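Local coordinates for protein tryptophan--tRNA ligase (Campylobacter jejuni subsp. jejuni, PDB 3TZL) that catalyses the ATP-dependent attachment of tryptophan to its cognate tRNA, as a homodimeric class I aminoacyl-tRNA synthetase, at residues 38-43 / 78-83; 60-65 / 286-291. All blocks are in the same frame, centred on the assembly; numbering follows the deposited sequence.

Contact 1 (38-43 / 78-83); sequences FMFIAN and VFWLQS. With TRP (tryptophan), chain J.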
loop_
_atom_site.group_PDB
_atom_site.type_symbol
_atom_site.label_atom_id
_atom_site.label_comp_id
_atom_site.label_asym_id
_atom_site.label_seq_id
_atom_site.Cartn_x
_atom_site.Cartn_y
_atom_site.Cartn_z
ATOM N N PHE B 38 21.981 -7.010 1.678
ATOM C CA PHE B 38 20.571 -7.351 1.903
ATOM C C PHE B 38 19.961 -7.646 0.543
ATOM O O PHE B 38 20.068 -6.825 -0.359
ATOM C CB PHE B 38 19.811 -6.166 2.525
ATOM C CG PHE B 38 20.002 -6.027 4.013
ATOM C CD1 PHE B 38 18.913 -5.934 4.858
ATOM C CD2 PHE B 38 21.273 -6.021 4.569
ATOM C CE1 PHE B 38 19.087 -5.808 6.240
ATOM C CE2 PHE B 38 21.448 -5.905 5.956
ATOM C CZ PHE B 38 20.347 -5.798 6.780
HETATM N N MSE B 39 19.314 -8.796 0.378
HETATM C CA MSE B 39 18.750 -9.132 -0.926
HETATM C C MSE B 39 17.391 -9.733 -0.693
HETATM O O MSE B 39 17.237 -10.590 0.177
HETATM C CB MSE B 39 19.625 -10.150 -1.664
HETATM C CG MSE B 39 20.892 -9.579 -2.320
HETATM SE SE MSE B 39 22.368 -10.844 -2.146
HETATM C CE MSE B 39 22.233 -10.850 -0.205
ATOM N N PHE B 40 16.397 -9.298 -1.464
ATOM C CA PHE B 40 15.070 -9.859 -1.302
ATOM C C PHE B 40 14.463 -10.178 -2.650
ATOM O O PHE B 40 14.778 -9.519 -3.643
ATOM C CB PHE B 40 14.156 -8.922 -0.501
ATOM C CG PHE B 40 13.936 -7.581 -1.150
ATOM C CD1 PHE B 40 12.844 -7.377 -1.976
ATOM C CD2 PHE B 40 14.824 -6.533 -0.936
ATOM C CE1 PHE B 40 12.636 -6.158 -2.586
ATOM C CE2 PHE B 40 14.626 -5.294 -1.543
ATOM C CZ PHE B 40 13.527 -5.108 -2.370
ATOM N N ILE B 41 13.632 -11.220 -2.677
ATOM C CA ILE B 41 12.841 -11.552 -3.847
ATOM C C ILE B 41 11.649 -10.595 -3.858
ATOM O O ILE B 41 10.799 -10.648 -2.982
ATOM C CB ILE B 41 12.305 -13.001 -3.773
ATOM C CG1 ILE B 41 13.456 -13.997 -3.567
ATOM C CG2 ILE B 41 11.523 -13.352 -5.040
ATOM C CD1 ILE B 41 14.454 -13.965 -4.702
ATOM N N ALA B 42 11.594 -9.723 -4.849
ATOM C CA ALA B 42 10.639 -8.625 -4.833
ATOM C C ALA B 42 9.318 -9.100 -5.355
ATOM O O ALA B 42 8.925 -8.719 -6.447
ATOM C CB ALA B 42 11.151 -7.466 -5.698
ATOM N N ASN B 43 8.623 -9.926 -4.585
ATOM C CA ASN B 43 7.383 -10.498 -5.093
ATOM C C ASN B 43 6.181 -9.542 -5.142
ATOM O O ASN B 43 5.291 -9.746 -5.969
ATOM C CB ASN B 43 7.034 -11.864 -4.446
ATOM C CG ASN B 43 6.711 -11.779 -2.956
ATOM O OD1 ASN B 43 7.290 -10.983 -2.223
ATOM N ND2 ASN B 43 5.801 -12.648 -2.498
ATOM N N VAL B 78 21.496 -11.044 4.363
ATOM C CA VAL B 78 20.093 -11.082 4.760
ATOM C C VAL B 78 19.270 -11.261 3.508
ATOM O O VAL B 78 19.274 -10.402 2.634
ATOM C CB VAL B 78 19.682 -9.839 5.561
ATOM C CG1 VAL B 78 18.203 -9.871 5.886
ATOM C CG2 VAL B 78 20.526 -9.756 6.851
ATOM N N PHE B 79 18.604 -12.412 3.416
ATOM C CA PHE B 79 17.932 -12.827 2.193
ATOM C C PHE B 79 16.509 -13.298 2.472
ATOM O O PHE B 79 16.301 -14.288 3.158
ATOM C CB PHE B 79 18.731 -13.947 1.537
ATOM C CG PHE B 79 18.109 -14.488 0.283
ATOM C CD1 PHE B 79 18.080 -13.728 -0.877
ATOM C CD2 PHE B 79 17.576 -15.770 0.256
ATOM C CE1 PHE B 79 17.518 -14.230 -2.041
ATOM C CE2 PHE B 79 17.017 -16.282 -0.911
ATOM C CZ PHE B 79 16.990 -15.506 -2.061
ATOM N N TRP B 80 15.532 -12.598 1.916
ATOM C CA TRP B 80 14.152 -12.881 2.256
ATOM C C TRP B 80 13.218 -12.615 1.093
ATOM O O TRP B 80 13.624 -12.103 0.061
ATOM C CB TRP B 80 13.722 -12.082 3.506
ATOM C CG TRP B 80 13.436 -10.624 3.291
ATOM C CD1 TRP B 80 12.208 -10.034 3.223
ATOM C CD2 TRP B 80 14.399 -9.565 3.139
ATOM N NE1 TRP B 80 12.345 -8.677 3.035
ATOM C CE2 TRP B 80 13.679 -8.367 2.976
ATOM C CE3 TRP B 80 15.798 -9.520 3.115
ATOM C CZ2 TRP B 80 14.310 -7.131 2.802
ATOM C CZ3 TRP B 80 16.422 -8.294 2.941
ATOM C CH2 TRP B 80 15.677 -7.117 2.783
ATOM N N LEU B 81 11.974 -13.034 1.271
ATOM C CA LEU B 81 10.906 -12.839 0.305
ATOM C C LEU B 81 10.140 -11.602 0.760
ATOM O O LEU B 81 9.672 -11.542 1.888
ATOM C CB LEU B 81 9.981 -14.051 0.318
ATOM C CG LEU B 81 8.749 -14.063 -0.587
ATOM C CD1 LEU B 81 9.205 -14.119 -2.020
ATOM C CD2 LEU B 81 7.883 -15.274 -0.249
ATOM N N GLN B 82 10.026 -10.623 -0.120
ATOM C CA GLN B 82 9.547 -9.293 0.248
ATOM C C GLN B 82 8.261 -9.312 1.081
ATOM O O GLN B 82 8.160 -8.657 2.113
ATOM C CB GLN B 82 9.299 -8.509 -1.030
ATOM C CG GLN B 82 8.970 -7.051 -0.821
ATOM C CD GLN B 82 8.602 -6.408 -2.117
ATOM O OE1 GLN B 82 8.265 -7.102 -3.085
ATOM N NE2 GLN B 82 8.691 -5.088 -2.170
ATOM N N SER B 83 7.292 -10.088 0.628
ATOM C CA SER B 83 5.996 -10.199 1.289
ATOM C C SER B 83 6.001 -10.871 2.669
ATOM O O SER B 83 4.953 -10.942 3.309
ATOM C CB SER B 83 5.047 -10.955 0.374
ATOM O OG SER B 83 5.447 -12.306 0.278
HETATM N N TRP J . 12.650 -2.387 -9.348
HETATM C CA TRP J . 13.722 -3.386 -9.286
HETATM C C TRP J . 13.879 -4.102 -10.621
HETATM O O TRP J . 14.854 -4.826 -10.848
HETATM C CB TRP J . 13.464 -4.403 -8.159
HETATM C CG TRP J . 13.373 -3.748 -6.814
HETATM C CD1 TRP J . 12.259 -3.596 -6.034
HETATM C CD2 TRP J . 14.446 -3.111 -6.121
HETATM N NE1 TRP J . 12.583 -2.913 -4.877
HETATM C CE2 TRP J . 13.919 -2.597 -4.913
HETATM C CE3 TRP J . 15.806 -2.923 -6.403
HETATM C CZ2 TRP J . 14.711 -1.921 -3.985
HETATM C CZ3 TRP J . 16.591 -2.243 -5.480
HETATM C CH2 TRP J . 16.042 -1.757 -4.285
HETATM O OXT TRP J . 13.020 -3.959 -11.494
#
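CB of Phe-40 sits over the centre of the six-membered ring of Trp-80, 3.6 Å from the centroid and 14° off the normal, a CH-pi contact; the two rings themselves meet obliquely. Phe-40 carries CG between its backbone N and carbonyl carbon (chi1 61°), which runs the ring alongside the indole of Trp-80 and on to the bound tryptophan. There CZ of Phe-40 lies 3.5 Å from NE1 of the ligand, which meets the phenyl ring at its edge, near the ring plane.

Gln-82 packs CB against CD1 of the Phe-40 ring. Its extended chain brings OE1 to a hydrogen bond from Tyr-44 N and NE2 to one with Asp-134 OD1, while OD2 of Asp-134 bonds the ligand. Gln-82 is therefore a second-shell residue, consistent with a role in orienting the carboxylate of Asp-134.

Beneath these side chains the backbones pair as parallel strands in the register Phe-38/Val-78 to Ile-41/Leu-81. Met-39 N to Val-78 O is short and nearly straight (2.8 Å, 170°), and Ile-41 O accepts from both Gln-82 N and Asn-43 N, which arrive from opposite faces of its plane. Beyond the ladder, an inverse gamma turn centred on Ala-42 leads into Asn-43, whose amide grips Ser-83 twice: OD1 takes Ser-83 N on a lone pair at 3.0 Å, and ND2 gives an in-plane bond to Ser-83 OG at 2.8 Å.

The pair belongs to the parallel sheet of the nucleotide-binding fold, with strand 5-10 flanking 36-41 across from 78-81. Helix 53-70 packs on Ile-41, Phe-79 and Leu-81; helix 291-320 touches Phe-38, Val-78 and Trp-80 and also reaches Phe-79 through Leu-298.

Contact 2 (60-65 / 286-291); sequences SLKAAA and ELLEKP
Ala-65 and Leu-288 meet through methyl groups: CB of Ala-65 lies 4.0 Å from CD2 of Leu-288. The CB of Ala-65 points toward the partner helix and meets two consecutive residues there, since it is also 4.0 Å from CB of Leu-287. A single methyl thus sits against the base of Leu-287 and the branched end of Leu-288, and Ala-65 and Leu-287 mark the nearest CA pair of the two segments, at 5.9 Å.

The two leucines share the same first torsion yet go different ways. Leu-287 has CG anti to its carbonyl carbon (chi1 -70°), and its CD1 branch comes 3.9 Å from the backbone O of Ala-65, alongside the last turn of 60-65. Leu-288, one residue on, leaves its helix across the line of approach, and its CD2 branch lies between Ala-65 and Leu-61, one turn earlier on the neighbouring helix. There CD2 lies 4.0 Å from O of Leu-61 and 4.2 Å from CB of the same residue. CD1 of Leu-288 instead faces the aliphatic part of Lys-62, with CG of that lysine 4.3 Å away.

Leu-294 touches Leu-61, extending the apolar patch to a third helix, 291-320, while Tyr-284, against both Lys-62 and Ala-65, continues it along 278-289.

No hydrogen bond or salt bridge crosses between the two segments, and they bury 206 Å² in all. The carbonyl O of Ala-65, although approached by Leu-287 CD1, has a polar partner in Ser-69 OG. With only apolar contacts between the segments, the junction probably rests on van der Waals packing and partial hydrophobic burial, where helix 278-289 ends against the middle of helix 53-70.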
loop_
_atom_site.group_PDB
_atom_site.type_symbol
_atom_site.label_atom_id
_atom_site.label_comp_id
_atom_site.label_asym_id
_atom_site.label_seq_id
_atom_site.Cartn_x
_atom_site.Cartn_y
_atom_site.Cartn_z
ATOM N N SER B 60 8.515 -17.215 -7.423
ATOM C CA SER B 60 9.180 -16.792 -6.192
ATOM C C SER B 60 10.026 -17.919 -5.617
ATOM O O SER B 60 11.178 -17.693 -5.210
ATOM C CB SER B 60 8.159 -16.319 -5.153
ATOM O OG SER B 60 7.567 -15.099 -5.569
ATOM N N LEU B 61 9.449 -19.125 -5.558
ATOM C CA LEU B 61 10.174 -20.288 -5.061
ATOM C C LEU B 61 11.406 -20.531 -5.954
ATOM O O LEU B 61 12.520 -20.688 -5.447
ATOM C CB LEU B 61 9.270 -21.526 -5.031
ATOM C CG LEU B 61 8.111 -21.561 -4.033
ATOM C CD1 LEU B 61 7.434 -22.922 -4.045
ATOM C CD2 LEU B 61 8.577 -21.211 -2.611
ATOM N N LYS B 62 11.215 -20.529 -7.278
ATOM C CA LYS B 62 12.343 -20.735 -8.204
ATOM C C LYS B 62 13.421 -19.683 -8.066
ATOM O O LYS B 62 14.606 -19.987 -8.115
ATOM C CB LYS B 62 11.872 -20.802 -9.653
ATOM C CG LYS B 62 10.924 -21.951 -9.929
ATOM C CD LYS B 62 10.699 -22.182 -11.426
ATOM C CE LYS B 62 10.194 -20.940 -12.164
ATOM N NZ LYS B 62 11.165 -20.444 -13.203
ATOM N N ALA B 63 13.010 -18.432 -7.896
ATOM C CA ALA B 63 13.996 -17.366 -7.765
ATOM C C ALA B 63 14.820 -17.545 -6.489
ATOM O O ALA B 63 16.035 -17.399 -6.507
ATOM C CB ALA B 63 13.346 -16.005 -7.799
ATOM N N ALA B 64 14.154 -17.855 -5.379
ATOM C CA ALA B 64 14.848 -18.017 -4.114
ATOM C C ALA B 64 15.803 -19.204 -4.234
ATOM O O ALA B 64 16.979 -19.084 -3.898
ATOM C CB ALA B 64 13.852 -18.223 -2.974
ATOM N N ALA B 65 15.299 -20.331 -4.739
ATOM C CA ALA B 65 16.121 -21.538 -4.935
ATOM C C ALA B 65 17.315 -21.258 -5.839
ATOM O O ALA B 65 18.430 -21.704 -5.560
ATOM C CB ALA B 65 15.288 -22.678 -5.506
ATOM N N GLU B 286 16.796 -29.887 -5.260
ATOM C CA GLU B 286 16.519 -30.282 -3.879
ATOM C C GLU B 286 15.633 -29.261 -3.148
ATOM O O GLU B 286 14.681 -29.631 -2.469
ATOM C CB GLU B 286 17.830 -30.522 -3.111
ATOM C CG GLU B 286 17.687 -30.745 -1.598
ATOM C CD GLU B 286 17.930 -29.472 -0.764
ATOM O OE1 GLU B 286 18.852 -28.690 -1.102
ATOM O OE2 GLU B 286 17.198 -29.254 0.236
ATOM N N LEU B 287 15.941 -27.979 -3.295
ATOM C CA LEU B 287 15.174 -26.935 -2.628
ATOM C C LEU B 287 13.734 -26.846 -3.147
ATOM O O LEU B 287 12.840 -26.394 -2.438
ATOM C CB LEU B 287 15.872 -25.579 -2.777
ATOM C CG LEU B 287 17.186 -25.377 -2.015
ATOM C CD1 LEU B 287 17.942 -24.168 -2.571
ATOM C CD2 LEU B 287 16.963 -25.215 -0.506
ATOM N N LEU B 288 13.512 -27.280 -4.384
ATOM C CA LEU B 288 12.175 -27.255 -4.956
ATOM C C LEU B 288 11.389 -28.524 -4.648
ATOM O O LEU B 288 10.164 -28.488 -4.556
ATOM C CB LEU B 288 12.230 -27.021 -6.467
ATOM C CG LEU B 288 12.749 -25.646 -6.873
ATOM C CD1 LEU B 288 12.795 -25.531 -8.397
ATOM C CD2 LEU B 288 11.867 -24.568 -6.264
ATOM N N GLU B 289 12.095 -29.638 -4.483
ATOM C CA GLU B 289 11.460 -30.924 -4.205
ATOM C C GLU B 289 11.115 -31.075 -2.730
ATOM O O GLU B 289 10.129 -31.723 -2.381
ATOM C CB GLU B 289 12.356 -32.073 -4.663
ATOM C CG GLU B 289 12.495 -32.179 -6.181
ATOM C CD GLU B 289 13.613 -33.126 -6.600
ATOM O OE1 GLU B 289 14.191 -33.793 -5.710
ATOM O OE2 GLU B 289 13.919 -33.197 -7.815
ATOM N N LYS B 290 11.925 -30.477 -1.863
ATOM C CA LYS B 290 11.615 -30.464 -0.440
ATOM C C LYS B 290 11.396 -29.033 0.032
ATOM O O LYS B 290 12.319 -28.377 0.514
ATOM C CB LYS B 290 12.695 -31.161 0.398
ATOM C CG LYS B 290 12.401 -31.182 1.924
ATOM C CD LYS B 290 11.089 -31.931 2.286
ATOM C CE LYS B 290 9.934 -30.967 2.575
ATOM N NZ LYS B 290 8.605 -31.619 2.688
ATOM N N PRO B 291 10.153 -28.550 -0.107
ATOM C CA PRO B 291 9.785 -27.154 0.141
ATOM C C PRO B 291 10.146 -26.684 1.549
ATOM O O PRO B 291 10.465 -25.506 1.725
ATOM C CB PRO B 291 8.258 -27.161 -0.006
ATOM C CG PRO B 291 7.941 -28.394 -0.796
ATOM C CD PRO B 291 8.983 -29.385 -0.435
#

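How the contacts relate
After strand 5-10 and helix 18-30 the chain lays down strand 36-41, passes through helix 53-70 and returns as strand 78-81; contact 1 closes that 34-residue excursion, a right-handed beta-alpha-beta crossover. Contact 2 starts within the same excursion, at 60-65, and closes a loop of 220 residues at 286-291, so the two loops cross rather than nest. Their centres lie 14 Å apart and they touch directly: Ile-41 CD1 is 3.9 Å from Ala-63 CB, and Phe-79 CZ is 3.9 Å from Ala-64 CA. Helix 53-70 thus lies between the sheet on one flank and the C-terminal helices on another, tying the parallel sheet to helices 278-289 and 291-320.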